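Local coordinates for tyrosine aminotransferase (Leishmania infantum, PDB 4IX8), which probably transfers the amino group of L-tyrosine to 2-oxoglutarate, as a pyridoxal phosphate-dependent aminotransferase, at residues P86-E91 and L333-E338; T120-F125 and F262-D267; L154-N159 and V308-L313; S170-K175 and G408-M413; H360-S365 and F438-K443. All blocks are in the same frame, centred on the assembly; numbering follows the deposited sequence.

Contact 1: residues P86-E91 and L333-E338; sequences PDIVTE and LKCPTE
The sulfur of Cys335 is the bump of this contact, and the first turn of helix 87-99 supplies the hollow. Three side chains form its walls: CG2 of Val89 comes to 3.8 Å from Cys335 SG, CG2 of Ile88 to 4.0 Å from the same sulfur, and the ring carbon CG of Pro86, more distantly, to 4.2 Å from it. The helix begins right after Pro86, its N-cap residue, so Pro86 and Val89 lie one turn apart and Ile88 flanks them. Cys335 has SG anti to its own carbonyl carbon (chi1 -81°), which turns the sulfur out of the loop and into this notch. A second bump runs the other way. Ile88 holds CG1 anti to the backbone N (chi1 -172°) and continues extended, so that CD1 reaches CB of Lys334 at 4.0 Å; the two side chains cross at about a right angle, and the lysine chain then leads away from the helix. Gln284 touches both Val89 and Cys335, Trp289 touches Val89, and Thr331 at the end of helix 322-331 packs on Ile88 and Val89. The whole contact is apolar and modest, 177 Å² in all. It is plain loop-on-helix packing, in which the connection from helix 322-331 to the long helix 337-355 in the fold of this aminotransferase is laid against the N-terminal turn of helix 87-99.

Contact 2: residues T120-F125 and F262-D267; sequences TYWRRF and FTSVAD
The chain leaving helix 112-122 meets an irregular loop that closes in a type I turn from Ser264 to Asp267, the backbones coming nearest at Phe125 and Ser264, whose CA atoms are 6.3 Å apart. Trp122 makes the direct polar link: its NE1 donates to Ser264 OG over 3.0 Å, nearly straight at 168°, with the oxygen in the indole plane. Ser264 OG lies anti to the backbone N (chi1 175°), which carries it to this edge of the indole. The same oxygen is hydrogen-bonded to Glu250. Beside it, the methyl CB of Ala266 sits near the indole plane, 4.0 Å from Trp122 CD1. These loop residues join strand 246-249 to strand 274-279 of the large mixed sheet of the aminotransferase fold, and Ile276 of the latter strand touches Trp122, Ser264 and Ala266. The Phe125 ring turns its edge to the Trp122 indole, with CD2 over the centre of the indole, whereas one of its faces receives the edge of Phe262 in a T-shaped pair, planes at 87° and centroids 5.4 Å apart. A water donates to Phe125 O at 2.7 Å and to Phe262 O, and accepts from Ser264 N at 2.9 Å, tying the two backbones together. Nearby, CB of Asp267 lies 3.4 Å from Phe125 O, while the Asp267 carboxylate is salt-bridged to Arg131 and Arg229 and hydrogen-bonded to Gln127.

Contact 3: residues L154-N159 and V308-L313; sequences LTALCN and VGMERL
Ala156 and Gly309 bring their backbones within 5.1 Å of each other, CA to CA, and the contact between the two helices is built around that close approach. The apolar packing centres on the methyl group of Ala156. Ala156 CB lies 3.8 Å from Gly309 C, where the absence of a side chain lets the helix surfaces meet, and 3.5 Å from CG of Met310. One helical turn on from Gly309, Leu313 sends CD1 to 3.8 Å from Ala156 CB, from a different direction than Met310. An extended chi2 (-178°) prolongs the leucine outward from its helix, so this one methyl also reaches the backbone N of Ala156.

The one polar side-chain atom in the interface makes a van der Waals touch: Thr155 OG1 lies 3.5 Å from Leu313 CD1, the two side chains passing at a slant, and the hydroxyl is satisfied by Val151 O within its own helix. The backbone oxygen of Thr155 is hydrogen-bonded to Ser43 of the second subunit, and Thr49 of that subunit packs on Leu313. The arrangement is close helix-helix packing through small residues, joining the end of helix 145-157 to helix 304-313 at the dimer interface of the aminotransferase.

Contact 4: residues S170-K175 and G408-M413; sequences SFPHYK and GEIFGM
Phe411 O takes the hydrogen of Ser170 N over 2.9 Å, in the carbonyl plane and on a lone pair, though the bond is bent to 146° at the hydrogen. A water adds a second, weak grip on the same oxygen at 3.4 Å and is hydrogen-bonded to Ser170 OG at 2.8 Å, so that the serine is linked to Phe411 both directly and through solvent. With CG anti to its carbonyl carbon (chi1 -59°), Phe411 turns the edge of its ring to the serine backbone: CD2 comes 3.2 Å from Ser170 O, near the ring plane. Here the loop following strand 163-168 of the large sheet, on its way to helix 173-181, meets the 3-10 turn between strands 403-407 and 416-420 of the smaller sheet, joining the two sheets of the aminotransferase fold. Pro172 runs alongside Phe411, pointing the same way, with CD 3.8 Å from CE2 of the ring. Its CG also approaches Ile410 CG2 at 4.4 Å, and Gln51 packs on the proline as well.

Contact 5: residues H360-S365 and F438-K443; sequences HDIGIS and FCERHK
Ile362 and Cys439 form the tight half of this contact, their CB atoms 3.5 Å apart. With CG1 of Ile362 between the backbone N and the carbonyl carbon (chi1 44°), CG2 is left facing the helix, where it meets both Cys439 CB and, at 3.7 Å, Glu440 OE2. From the strand beyond, CD1 of Ile364 closes on Cys439 SG at 4.0 Å, while Phe393 and Phe384 pack on the cysteine too. The outer half is polar and more exposed. Lys443, bent at chi3 (73°), curls back to give NZ to Asp361 O over 2.6 Å, tilted 23° from the carbonyl plane, and makes a weak salt bridge to Glu440 OE1. Asp361 OD2 is 4.2 Å from Lys443 NZ, too far for a salt bridge, and Asp361 OD1 is hydrogen-bonded to Tyr383. This is helix-on-sheet packing: the last turn of helix 425-442 lies against the approach to edge strand 364-365 of the smaller sheet.

In the fold
From the N terminus, contact 1 opens at residues 86-91 and closes a loop at 333-338; contacts 2 and 3 both open and close within it. Contacts 2 and 3 cross each other, since residues 154-159 come before 262-267 and 308-313 after. Contact 4 opens at 170-175 inside all three loops and closes only at 408-413, crossing each of them and, further on, contact 5, which runs from 360-365 to near the C terminus. Leu333 brings contact 1 against helix 112-122, which contact 2 ties to the loop between strands 246-249 and 274-279. Contact 3 ties helix 145-157 to helix 304-313, and contact 4 joins the two sheets. Contacts 1, 3 and 4 include residues touching the second subunit.

Contact 1: residues P86-E91 and L333-E338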
# COMPACT_ATOMS: atom_id res chain seq x y z
N PRO A 86 17.15 12.56 8.20
CA PRO A 86 18.09 13.63 7.83
C PRO A 86 17.42 14.90 7.28
O PRO A 86 16.48 14.80 6.47
CB PRO A 86 18.94 12.97 6.73
CG PRO A 86 18.81 11.48 6.95
CD PRO A 86 17.40 11.30 7.47
N ASP A 87 17.95 16.06 7.67
CA ASP A 87 17.38 17.35 7.28
C ASP A 87 17.41 17.52 5.78
O ASP A 87 16.48 18.06 5.16
CB ASP A 87 18.17 18.50 7.95
CG ASP A 87 17.79 18.70 9.40
OD1 ASP A 87 16.62 18.44 9.74
OD2 ASP A 87 18.67 19.12 10.20
N ILE A 88 18.46 17.01 5.17
CA ILE A 88 18.59 17.13 3.74
C ILE A 88 17.41 16.39 2.99
O ILE A 88 16.96 16.83 1.91
CB ILE A 88 19.94 16.57 3.32
CG1 ILE A 88 20.18 16.88 1.85
CG2 ILE A 88 20.00 15.03 3.59
CD1 ILE A 88 21.42 16.21 1.31
N VAL A 89 16.88 15.31 3.56
CA VAL A 89 15.74 14.59 2.95
C VAL A 89 14.47 15.39 3.17
O VAL A 89 13.66 15.54 2.28
CB VAL A 89 15.57 13.13 3.50
CG1 VAL A 89 14.37 12.43 2.88
CG2 VAL A 89 16.82 12.32 3.23
N THR A 90 14.31 15.89 4.38
CA THR A 90 13.18 16.75 4.72
C THR A 90 13.09 18.01 3.85
O THR A 90 12.02 18.40 3.42
CB THR A 90 13.27 17.16 6.23
OG1 THR A 90 13.09 15.97 7.02
CG2 THR A 90 12.19 18.18 6.62
N GLU A 91 14.22 18.63 3.54
CA GLU A 91 14.19 19.87 2.79
C GLU A 91 14.06 19.55 1.29
O GLU A 91 13.46 20.33 0.54
CB GLU A 91 15.45 20.69 3.09
CG GLU A 91 15.40 21.47 4.47
CD GLU A 91 14.17 22.40 4.61
OE1 GLU A 91 13.82 23.13 3.64
OE2 GLU A 91 13.51 22.35 5.69
N LEU A 333 21.70 9.22 -2.40
CA LEU A 333 23.13 9.12 -2.65
C LEU A 333 23.91 10.21 -1.93
O LEU A 333 25.12 10.22 -2.01
CB LEU A 333 23.40 9.23 -4.15
CG LEU A 333 22.79 8.17 -5.07
CD1 LEU A 333 23.07 8.56 -6.52
CD2 LEU A 333 23.34 6.79 -4.78
N LYS A 334 23.23 11.17 -1.34
CA LYS A 334 23.90 12.33 -0.75
C LYS A 334 23.92 12.28 0.78
O LYS A 334 24.59 13.05 1.42
CB LYS A 334 23.23 13.62 -1.20
CG LYS A 334 23.40 13.95 -2.68
CD LYS A 334 23.01 15.42 -2.92
CE LYS A 334 23.11 15.83 -4.37
NZ LYS A 334 22.66 17.26 -4.61
N CYS A 335 23.21 11.33 1.37
CA CYS A 335 23.11 11.25 2.81
C CYS A 335 24.43 10.84 3.37
O CYS A 335 25.02 9.85 2.92
CB CYS A 335 22.04 10.27 3.21
SG CYS A 335 20.42 11.03 3.12
N PRO A 336 24.93 11.61 4.35
CA PRO A 336 26.27 11.33 4.86
C PRO A 336 26.27 10.18 5.85
O PRO A 336 25.27 9.93 6.55
CB PRO A 336 26.67 12.64 5.55
CG PRO A 336 25.34 13.33 5.89
CD PRO A 336 24.23 12.60 5.20
N THR A 337 27.39 9.47 5.89
CA THR A 337 27.61 8.38 6.82
C THR A 337 27.28 8.82 8.25
O THR A 337 26.77 8.05 9.04
CB THR A 337 29.06 7.89 6.70
OG1 THR A 337 29.33 6.92 7.72
CG2 THR A 337 30.04 9.07 6.84
N GLU A 338 27.50 10.10 8.56
CA GLU A 338 27.31 10.61 9.93
C GLU A 338 25.87 10.46 10.47
O GLU A 338 25.65 10.19 11.67
CB GLU A 338 27.75 12.08 10.00

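Contact 2: residues T120-F125 and F262-D267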
# COMPACT_ATOMS: atom_id res chain seq x y z
N THR A 120 22.03 2.43 -8.25
CA THR A 120 23.37 2.99 -7.99
C THR A 120 23.73 2.83 -6.52
O THR A 120 24.87 2.51 -6.19
CB THR A 120 23.44 4.46 -8.35
OG1 THR A 120 23.13 4.62 -9.74
CG2 THR A 120 24.82 5.03 -8.03
N TYR A 121 22.75 3.08 -5.66
CA TYR A 121 22.95 2.97 -4.20
C TYR A 121 23.32 1.56 -3.76
O TYR A 121 24.26 1.40 -2.99
CB TYR A 121 21.68 3.43 -3.48
CG TYR A 121 21.57 3.07 -2.01
CD1 TYR A 121 22.17 3.85 -1.01
CD2 TYR A 121 20.78 2.02 -1.61
CE1 TYR A 121 22.02 3.50 0.37
CE2 TYR A 121 20.62 1.69 -0.28
CZ TYR A 121 21.24 2.41 0.70
OH TYR A 121 21.04 2.01 2.00
N TRP A 122 22.65 0.55 -4.30
CA TRP A 122 22.86 -0.82 -3.84
C TRP A 122 24.21 -1.35 -4.30
O TRP A 122 24.72 -2.32 -3.75
CB TRP A 122 21.75 -1.77 -4.30
CG TRP A 122 21.55 -2.81 -3.25
CD1 TRP A 122 22.16 -4.03 -3.16
CD2 TRP A 122 20.73 -2.69 -2.07
NE1 TRP A 122 21.75 -4.68 -2.01
CE2 TRP A 122 20.90 -3.87 -1.32
CE3 TRP A 122 19.87 -1.70 -1.58
CZ2 TRP A 122 20.23 -4.08 -0.13
CZ3 TRP A 122 19.22 -1.92 -0.39
CH2 TRP A 122 19.40 -3.09 0.32
N ARG A 123 24.82 -0.65 -5.26
CA ARG A 123 26.13 -1.03 -5.78
C ARG A 123 27.21 -0.97 -4.74
O ARG A 123 28.20 -1.68 -4.84
CB ARG A 123 26.50 -0.15 -6.97
CG ARG A 123 25.47 -0.25 -8.07
CD ARG A 123 26.07 -0.23 -9.44
NE ARG A 123 25.11 -0.64 -10.47
CZ ARG A 123 25.39 -0.60 -11.77
NH1 ARG A 123 26.59 -0.14 -12.19
NH2 ARG A 123 24.48 -1.00 -12.65
N ARG A 124 27.01 -0.14 -3.72
CA ARG A 124 28.01 0.03 -2.68
C ARG A 124 28.12 -1.21 -1.82
O ARG A 124 29.08 -1.38 -1.08
CB ARG A 124 27.67 1.25 -1.81
CG ARG A 124 26.45 1.03 -0.88
CD ARG A 124 25.86 2.35 -0.31
NE ARG A 124 25.95 3.45 -1.29
CZ ARG A 124 25.75 4.74 -1.02
NH1 ARG A 124 25.48 5.15 0.21
NH2 ARG A 124 25.87 5.64 -1.98
N PHE A 125 27.12 -2.08 -1.90
CA PHE A 125 27.11 -3.32 -1.14
C PHE A 125 27.79 -4.45 -1.90
O PHE A 125 27.89 -5.58 -1.40
CB PHE A 125 25.69 -3.72 -0.79
CG PHE A 125 25.02 -2.75 0.15
CD1 PHE A 125 25.63 -2.40 1.35
CD2 PHE A 125 23.77 -2.22 -0.15
CE1 PHE A 125 25.02 -1.50 2.23
CE2 PHE A 125 23.15 -1.30 0.73
CZ PHE A 125 23.77 -0.95 1.92
N PHE A 262 28.10 -5.88 6.71
CA PHE A 262 26.86 -6.37 6.18
C PHE A 262 27.16 -7.07 4.87
O PHE A 262 27.92 -6.56 4.04
CB PHE A 262 25.85 -5.26 5.98
CG PHE A 262 24.68 -5.67 5.13
CD1 PHE A 262 23.81 -6.65 5.56
CD2 PHE A 262 24.42 -5.05 3.92
CE1 PHE A 262 22.73 -7.04 4.78
CE2 PHE A 262 23.34 -5.43 3.14
CZ PHE A 262 22.50 -6.41 3.57
N THR A 263 26.62 -8.27 4.72
CA THR A 263 26.77 -9.05 3.49
C THR A 263 25.43 -9.16 2.78
O THR A 263 24.56 -9.94 3.19
CB THR A 263 27.30 -10.49 3.78
OG1 THR A 263 28.54 -10.44 4.51
CG2 THR A 263 27.56 -11.23 2.50
N SER A 264 25.28 -8.43 1.67
CA SER A 264 24.06 -8.49 0.87
C SER A 264 24.10 -9.71 -0.06
O SER A 264 25.16 -10.11 -0.50
CB SER A 264 23.91 -7.21 0.04
OG SER A 264 22.79 -7.27 -0.86
N VAL A 265 22.95 -10.32 -0.34
CA VAL A 265 22.93 -11.46 -1.25
C VAL A 265 23.36 -11.01 -2.63
O VAL A 265 23.67 -11.82 -3.51
CB VAL A 265 21.54 -12.18 -1.30
CG1 VAL A 265 21.21 -12.74 0.05
CG2 VAL A 265 20.45 -11.26 -1.79
N ALA A 266 23.40 -9.70 -2.83
CA ALA A 266 23.91 -9.12 -4.06
C ALA A 266 25.42 -9.32 -4.27
O ALA A 266 25.89 -9.30 -5.42
CB ALA A 266 23.62 -7.64 -4.08
N ASP A 267 26.17 -9.46 -3.17
CA ASP A 267 27.64 -9.43 -3.23
C ASP A 267 28.26 -10.80 -3.49
O ASP A 267 29.21 -11.20 -2.82
CB ASP A 267 28.20 -8.88 -1.90
CG ASP A 267 29.66 -8.52 -1.98
OD1 ASP A 267 30.13 -8.19 -3.08
OD2 ASP A 267 30.33 -8.60 -0.92
O HOH W 1 27.25 -6.46 1.06

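Contact 3: residues L154-N159 and V308-L313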
# COMPACT_ATOMS: atom_id res chain seq x y z
N LEU A 154 5.59 -12.32 -3.49
CA LEU A 154 4.97 -13.61 -3.27
C LEU A 154 3.80 -13.88 -4.21
O LEU A 154 3.67 -14.99 -4.69
CB LEU A 154 4.50 -13.71 -1.84
CG LEU A 154 5.46 -14.30 -0.81
CD1 LEU A 154 6.89 -13.98 -1.07
CD2 LEU A 154 5.08 -13.76 0.57
N THR A 155 2.93 -12.90 -4.44
CA THR A 155 1.71 -13.20 -5.19
C THR A 155 1.97 -13.20 -6.70
O THR A 155 1.12 -13.59 -7.48
CB THR A 155 0.58 -12.20 -4.83
OG1 THR A 155 0.94 -10.88 -5.21
CG2 THR A 155 0.31 -12.23 -3.38
N ALA A 156 3.14 -12.74 -7.12
CA ALA A 156 3.55 -12.82 -8.53
C ALA A 156 4.26 -14.16 -8.75
O ALA A 156 4.39 -14.60 -9.88
CB ALA A 156 4.48 -11.64 -8.90
N LEU A 157 4.64 -14.85 -7.68
CA LEU A 157 5.43 -16.08 -7.78
C LEU A 157 4.57 -17.33 -7.53
O LEU A 157 4.72 -18.38 -8.20
CB LEU A 157 6.61 -16.01 -6.78
CG LEU A 157 7.61 -17.15 -6.82
CD1 LEU A 157 8.44 -17.14 -8.11
CD2 LEU A 157 8.48 -17.05 -5.62
N CYS A 158 3.72 -17.25 -6.52
CA CYS A 158 3.01 -18.42 -5.99
C CYS A 158 1.53 -18.39 -6.34
O CYS A 158 0.90 -17.34 -6.51
CB CYS A 158 3.12 -18.49 -4.46
SG CYS A 158 4.79 -18.41 -3.85
N ASN A 159 1.01 -19.58 -6.47
CA ASN A 159 -0.41 -19.80 -6.51
C ASN A 159 -0.84 -20.40 -5.17
O ASN A 159 -0.02 -20.97 -4.44
CB ASN A 159 -0.77 -20.77 -7.63
CG ASN A 159 -0.38 -20.25 -9.03
OD1 ASN A 159 -0.76 -19.15 -9.43
ND2 ASN A 159 0.31 -21.09 -9.80
N VAL A 308 8.28 -9.68 -14.75
CA VAL A 308 7.13 -9.19 -15.51
C VAL A 308 5.85 -9.30 -14.66
O VAL A 308 5.06 -8.35 -14.62
CB VAL A 308 6.97 -9.98 -16.86
CG1 VAL A 308 5.58 -9.77 -17.52
CG2 VAL A 308 8.10 -9.56 -17.83
N GLY A 309 5.69 -10.40 -13.93
CA GLY A 309 4.53 -10.58 -13.06
C GLY A 309 4.41 -9.48 -12.00
O GLY A 309 3.34 -8.88 -11.82
N MET A 310 5.51 -9.20 -11.32
CA MET A 310 5.51 -8.15 -10.26
C MET A 310 5.14 -6.80 -10.85
O MET A 310 4.27 -6.08 -10.33
CB MET A 310 6.88 -8.10 -9.59
CG MET A 310 7.13 -9.31 -8.79
SD MET A 310 8.54 -9.14 -7.66
CE MET A 310 9.97 -9.38 -8.76
N GLU A 311 5.71 -6.51 -12.01
CA GLU A 311 5.41 -5.29 -12.72
C GLU A 311 3.95 -5.17 -13.03
O GLU A 311 3.34 -4.12 -12.84
CB GLU A 311 6.19 -5.21 -14.01
CG GLU A 311 7.64 -5.00 -13.81
CD GLU A 311 8.37 -4.75 -15.12
OE1 GLU A 311 7.83 -3.94 -15.92
OE2 GLU A 311 9.46 -5.33 -15.34
N ARG A 312 3.40 -6.23 -13.57
CA ARG A 312 1.99 -6.19 -13.90
C ARG A 312 1.16 -5.89 -12.68
O ARG A 312 0.20 -5.11 -12.77
CB ARG A 312 1.52 -7.52 -14.50
CG ARG A 312 2.05 -7.76 -15.85
CD ARG A 312 1.39 -8.99 -16.47
NE ARG A 312 1.95 -9.20 -17.80
CZ ARG A 312 1.55 -10.12 -18.66
NH1 ARG A 312 0.59 -10.97 -18.33
NH2 ARG A 312 2.14 -10.19 -19.84
N LEU A 313 1.53 -6.51 -11.56
CA LEU A 313 0.76 -6.38 -10.32
C LEU A 313 0.90 -5.00 -9.63
O LEU A 313 0.03 -4.62 -8.83
CB LEU A 313 1.17 -7.47 -9.32
CG LEU A 313 0.70 -8.90 -9.66
CD1 LEU A 313 1.12 -9.86 -8.56
CD2 LEU A 313 -0.78 -8.98 -9.80

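Contact 4: residues S170-K175 and G408-M413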
# COMPACT_ATOMS: atom_id res chain seq x y z
N SER A 170 10.37 -14.50 12.94
CA SER A 170 10.39 -13.62 11.81
C SER A 170 9.40 -12.50 11.97
O SER A 170 8.33 -12.69 12.55
CB SER A 170 10.07 -14.41 10.52
OG SER A 170 8.89 -15.17 10.70
N PHE A 171 9.75 -11.38 11.35
CA PHE A 171 8.85 -10.27 11.07
C PHE A 171 7.54 -10.86 10.54
O PHE A 171 7.56 -11.60 9.59
CB PHE A 171 9.49 -9.35 10.01
CG PHE A 171 8.64 -8.17 9.60
CD1 PHE A 171 8.20 -7.24 10.52
CD2 PHE A 171 8.32 -7.97 8.26
CE1 PHE A 171 7.42 -6.14 10.11
CE2 PHE A 171 7.56 -6.89 7.85
CZ PHE A 171 7.09 -5.98 8.77
N PRO A 172 6.41 -10.57 11.20
CA PRO A 172 5.21 -11.38 10.92
C PRO A 172 4.56 -11.22 9.53
O PRO A 172 3.68 -12.01 9.20
CB PRO A 172 4.21 -10.91 11.99
CG PRO A 172 4.97 -10.02 12.95
CD PRO A 172 6.25 -9.62 12.32
N HIS A 173 5.00 -10.28 8.72
CA HIS A 173 4.32 -10.00 7.49
C HIS A 173 4.42 -11.14 6.47
O HIS A 173 3.46 -11.30 5.70
CB HIS A 173 4.84 -8.71 6.85
CG HIS A 173 3.84 -8.05 5.95
ND1 HIS A 173 2.57 -7.70 6.38
CD2 HIS A 173 3.92 -7.63 4.67
CE1 HIS A 173 1.92 -7.10 5.40
NE2 HIS A 173 2.72 -7.05 4.35
N TYR A 174 5.52 -11.91 6.44
CA TYR A 174 5.61 -13.01 5.46
C TYR A 174 4.50 -14.01 5.70
O TYR A 174 3.77 -14.41 4.77
CB TYR A 174 6.98 -13.68 5.50
CG TYR A 174 8.00 -12.69 5.03
CD1 TYR A 174 8.27 -12.53 3.68
CD2 TYR A 174 8.63 -11.82 5.94
CE1 TYR A 174 9.16 -11.54 3.23
CE2 TYR A 174 9.52 -10.84 5.50
CZ TYR A 174 9.78 -10.70 4.16
OH TYR A 174 10.66 -9.74 3.71
N LYS A 175 4.30 -14.32 6.97
CA LYS A 175 3.26 -15.26 7.36
C LYS A 175 1.87 -14.70 7.05
O LYS A 175 0.98 -15.41 6.60
CB LYS A 175 3.41 -15.59 8.84
CG LYS A 175 2.25 -16.25 9.51
CD LYS A 175 2.20 -17.69 9.30
CE LYS A 175 1.22 -18.31 10.27
NZ LYS A 175 0.64 -19.49 9.61
N GLY A 408 7.29 -14.18 21.76
CA GLY A 408 7.87 -14.68 20.52
C GLY A 408 6.96 -15.53 19.67
O GLY A 408 7.23 -15.76 18.48
N GLU A 409 5.91 -16.03 20.30
CA GLU A 409 4.79 -16.70 19.62
C GLU A 409 4.35 -15.90 18.38
O GLU A 409 4.22 -16.43 17.30
CB GLU A 409 3.62 -16.83 20.59
CG GLU A 409 2.75 -18.03 20.41
CD GLU A 409 1.57 -18.01 21.38
OE1 GLU A 409 0.44 -17.78 20.88
OE2 GLU A 409 1.77 -18.19 22.61
N ILE A 410 4.17 -14.60 18.57
CA ILE A 410 3.77 -13.69 17.51
C ILE A 410 4.64 -13.80 16.26
O ILE A 410 4.19 -13.51 15.16
CB ILE A 410 3.84 -12.21 18.05
CG1 ILE A 410 2.81 -12.02 19.14
CG2 ILE A 410 3.58 -11.18 16.99
CD1 ILE A 410 1.38 -12.37 18.74
N PHE A 411 5.91 -14.16 16.46
CA PHE A 411 6.88 -14.19 15.40
C PHE A 411 7.20 -15.61 14.96
O PHE A 411 8.12 -15.80 14.18
CB PHE A 411 8.18 -13.50 15.84
CG PHE A 411 8.01 -12.06 16.25
CD1 PHE A 411 7.71 -11.71 17.56
CD2 PHE A 411 8.16 -11.04 15.30
CE1 PHE A 411 7.58 -10.38 17.95
CE2 PHE A 411 8.02 -9.71 15.66
CZ PHE A 411 7.72 -9.37 16.99
N GLY A 412 6.49 -16.60 15.51
CA GLY A 412 6.70 -17.99 15.14
C GLY A 412 7.63 -18.81 16.03
O GLY A 412 7.96 -19.95 15.69
N MET A 413 8.02 -18.28 17.20
CA MET A 413 8.87 -19.07 18.10
C MET A 413 8.61 -18.71 19.55
O MET A 413 9.02 -17.67 20.04
CB MET A 413 10.35 -18.90 17.78
CG MET A 413 11.18 -19.84 18.59
SD MET A 413 12.91 -19.95 18.10
CE MET A 413 12.83 -20.89 16.59
O HOH W 2 6.21 -15.15 11.48

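Contact 5: residues H360-S365 and F438-K443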
# COMPACT_ATOMS: atom_id res chain seq x y z
N HIS A 360 22.17 -10.94 36.43
CA HIS A 360 21.36 -11.54 37.50
C HIS A 360 20.92 -12.94 37.09
O HIS A 360 20.71 -13.21 35.90
CB HIS A 360 20.10 -10.72 37.79
CG HIS A 360 20.37 -9.33 38.28
ND1 HIS A 360 20.61 -8.26 37.44
CD2 HIS A 360 20.41 -8.83 39.54
CE1 HIS A 360 20.81 -7.18 38.16
NE2 HIS A 360 20.69 -7.49 39.43
N ASP A 361 20.73 -13.82 38.07
CA ASP A 361 20.34 -15.18 37.76
C ASP A 361 18.81 -15.31 37.68
O ASP A 361 18.18 -15.88 38.57
CB ASP A 361 20.93 -16.11 38.82
CG ASP A 361 20.70 -17.56 38.51
OD1 ASP A 361 20.89 -17.97 37.36
OD2 ASP A 361 20.35 -18.31 39.44
N ILE A 362 18.22 -14.77 36.62
CA ILE A 362 16.77 -14.60 36.55
C ILE A 362 16.13 -15.33 35.38
O ILE A 362 14.94 -15.15 35.11
CB ILE A 362 16.38 -13.10 36.46
CG1 ILE A 362 17.28 -12.40 35.46
CG2 ILE A 362 16.52 -12.43 37.82
CD1 ILE A 362 16.76 -11.09 34.95
N GLY A 363 16.92 -16.13 34.66
CA GLY A 363 16.38 -17.05 33.68
C GLY A 363 16.21 -16.45 32.29
O GLY A 363 15.44 -16.97 31.48
N ILE A 364 16.94 -15.36 32.04
CA ILE A 364 16.94 -14.67 30.75
C ILE A 364 18.32 -14.77 30.09
O ILE A 364 19.32 -14.35 30.65
CB ILE A 364 16.55 -13.18 30.89
CG1 ILE A 364 15.08 -13.08 31.24
CG2 ILE A 364 16.80 -12.40 29.58
CD1 ILE A 364 14.65 -11.73 31.68
N SER A 365 18.35 -15.39 28.92
CA SER A 365 19.55 -15.45 28.10
C SER A 365 19.32 -14.64 26.82
O SER A 365 18.18 -14.43 26.41
CB SER A 365 19.86 -16.92 27.78
OG SER A 365 20.96 -17.02 26.92
N PHE A 438 10.75 -8.20 38.64
CA PHE A 438 9.63 -9.06 38.30
C PHE A 438 10.03 -10.54 38.30
O PHE A 438 9.31 -11.40 38.81
CB PHE A 438 9.10 -8.66 36.94
CG PHE A 438 8.11 -9.63 36.37
CD1 PHE A 438 6.80 -9.60 36.77
CD2 PHE A 438 8.49 -10.54 35.44
CE1 PHE A 438 5.89 -10.47 36.25
CE2 PHE A 438 7.57 -11.42 34.92
CZ PHE A 438 6.27 -11.38 35.33
N CYS A 439 11.21 -10.82 37.76
CA CYS A 439 11.69 -12.18 37.69
C CYS A 439 11.95 -12.77 39.10
O CYS A 439 11.53 -13.89 39.39
CB CYS A 439 12.96 -12.24 36.85
SG CYS A 439 12.65 -12.13 35.12
N GLU A 440 12.64 -12.01 39.95
CA GLU A 440 12.99 -12.49 41.29
C GLU A 440 11.74 -12.86 42.06
O GLU A 440 11.70 -13.88 42.76
CB GLU A 440 13.78 -11.44 42.08
CG GLU A 440 15.09 -11.02 41.43
CD GLU A 440 16.23 -12.01 41.67
OE1 GLU A 440 15.98 -13.14 42.17
OE2 GLU A 440 17.39 -11.64 41.34
N ARG A 441 10.71 -12.05 41.90
CA ARG A 441 9.46 -12.27 42.56
C ARG A 441 8.76 -13.57 42.13
O ARG A 441 8.16 -14.25 42.97
CB ARG A 441 8.56 -11.07 42.30
CG ARG A 441 7.17 -11.20 42.85
CD ARG A 441 6.45 -9.87 42.84
NE ARG A 441 6.26 -9.37 41.47
CZ ARG A 441 6.83 -8.28 40.96
NH1 ARG A 441 7.65 -7.52 41.68
NH2 ARG A 441 6.58 -7.95 39.71
N HIS A 442 8.84 -13.93 40.85
CA HIS A 442 8.15 -15.12 40.35
C HIS A 442 9.00 -16.41 40.35
O HIS A 442 8.49 -17.49 40.08
CB HIS A 442 7.63 -14.85 38.94
CG HIS A 442 6.44 -13.94 38.89
ND1 HIS A 442 5.14 -14.41 38.92
CD2 HIS A 442 6.34 -12.59 38.80
CE1 HIS A 442 4.30 -13.40 38.86
NE2 HIS A 442 5.00 -12.28 38.79
N LYS A 443 10.28 -16.29 40.67
CA LYS A 443 11.19 -17.45 40.75
C LYS A 443 10.81 -18.55 41.75
O LYS A 443 9.91 -18.38 42.58
CB LYS A 443 12.60 -16.97 41.10
CG LYS A 443 13.42 -16.59 39.88
CD LYS A 443 14.68 -15.85 40.25
CE LYS A 443 15.71 -16.78 40.87
NZ LYS A 443 17.05 -16.15 40.86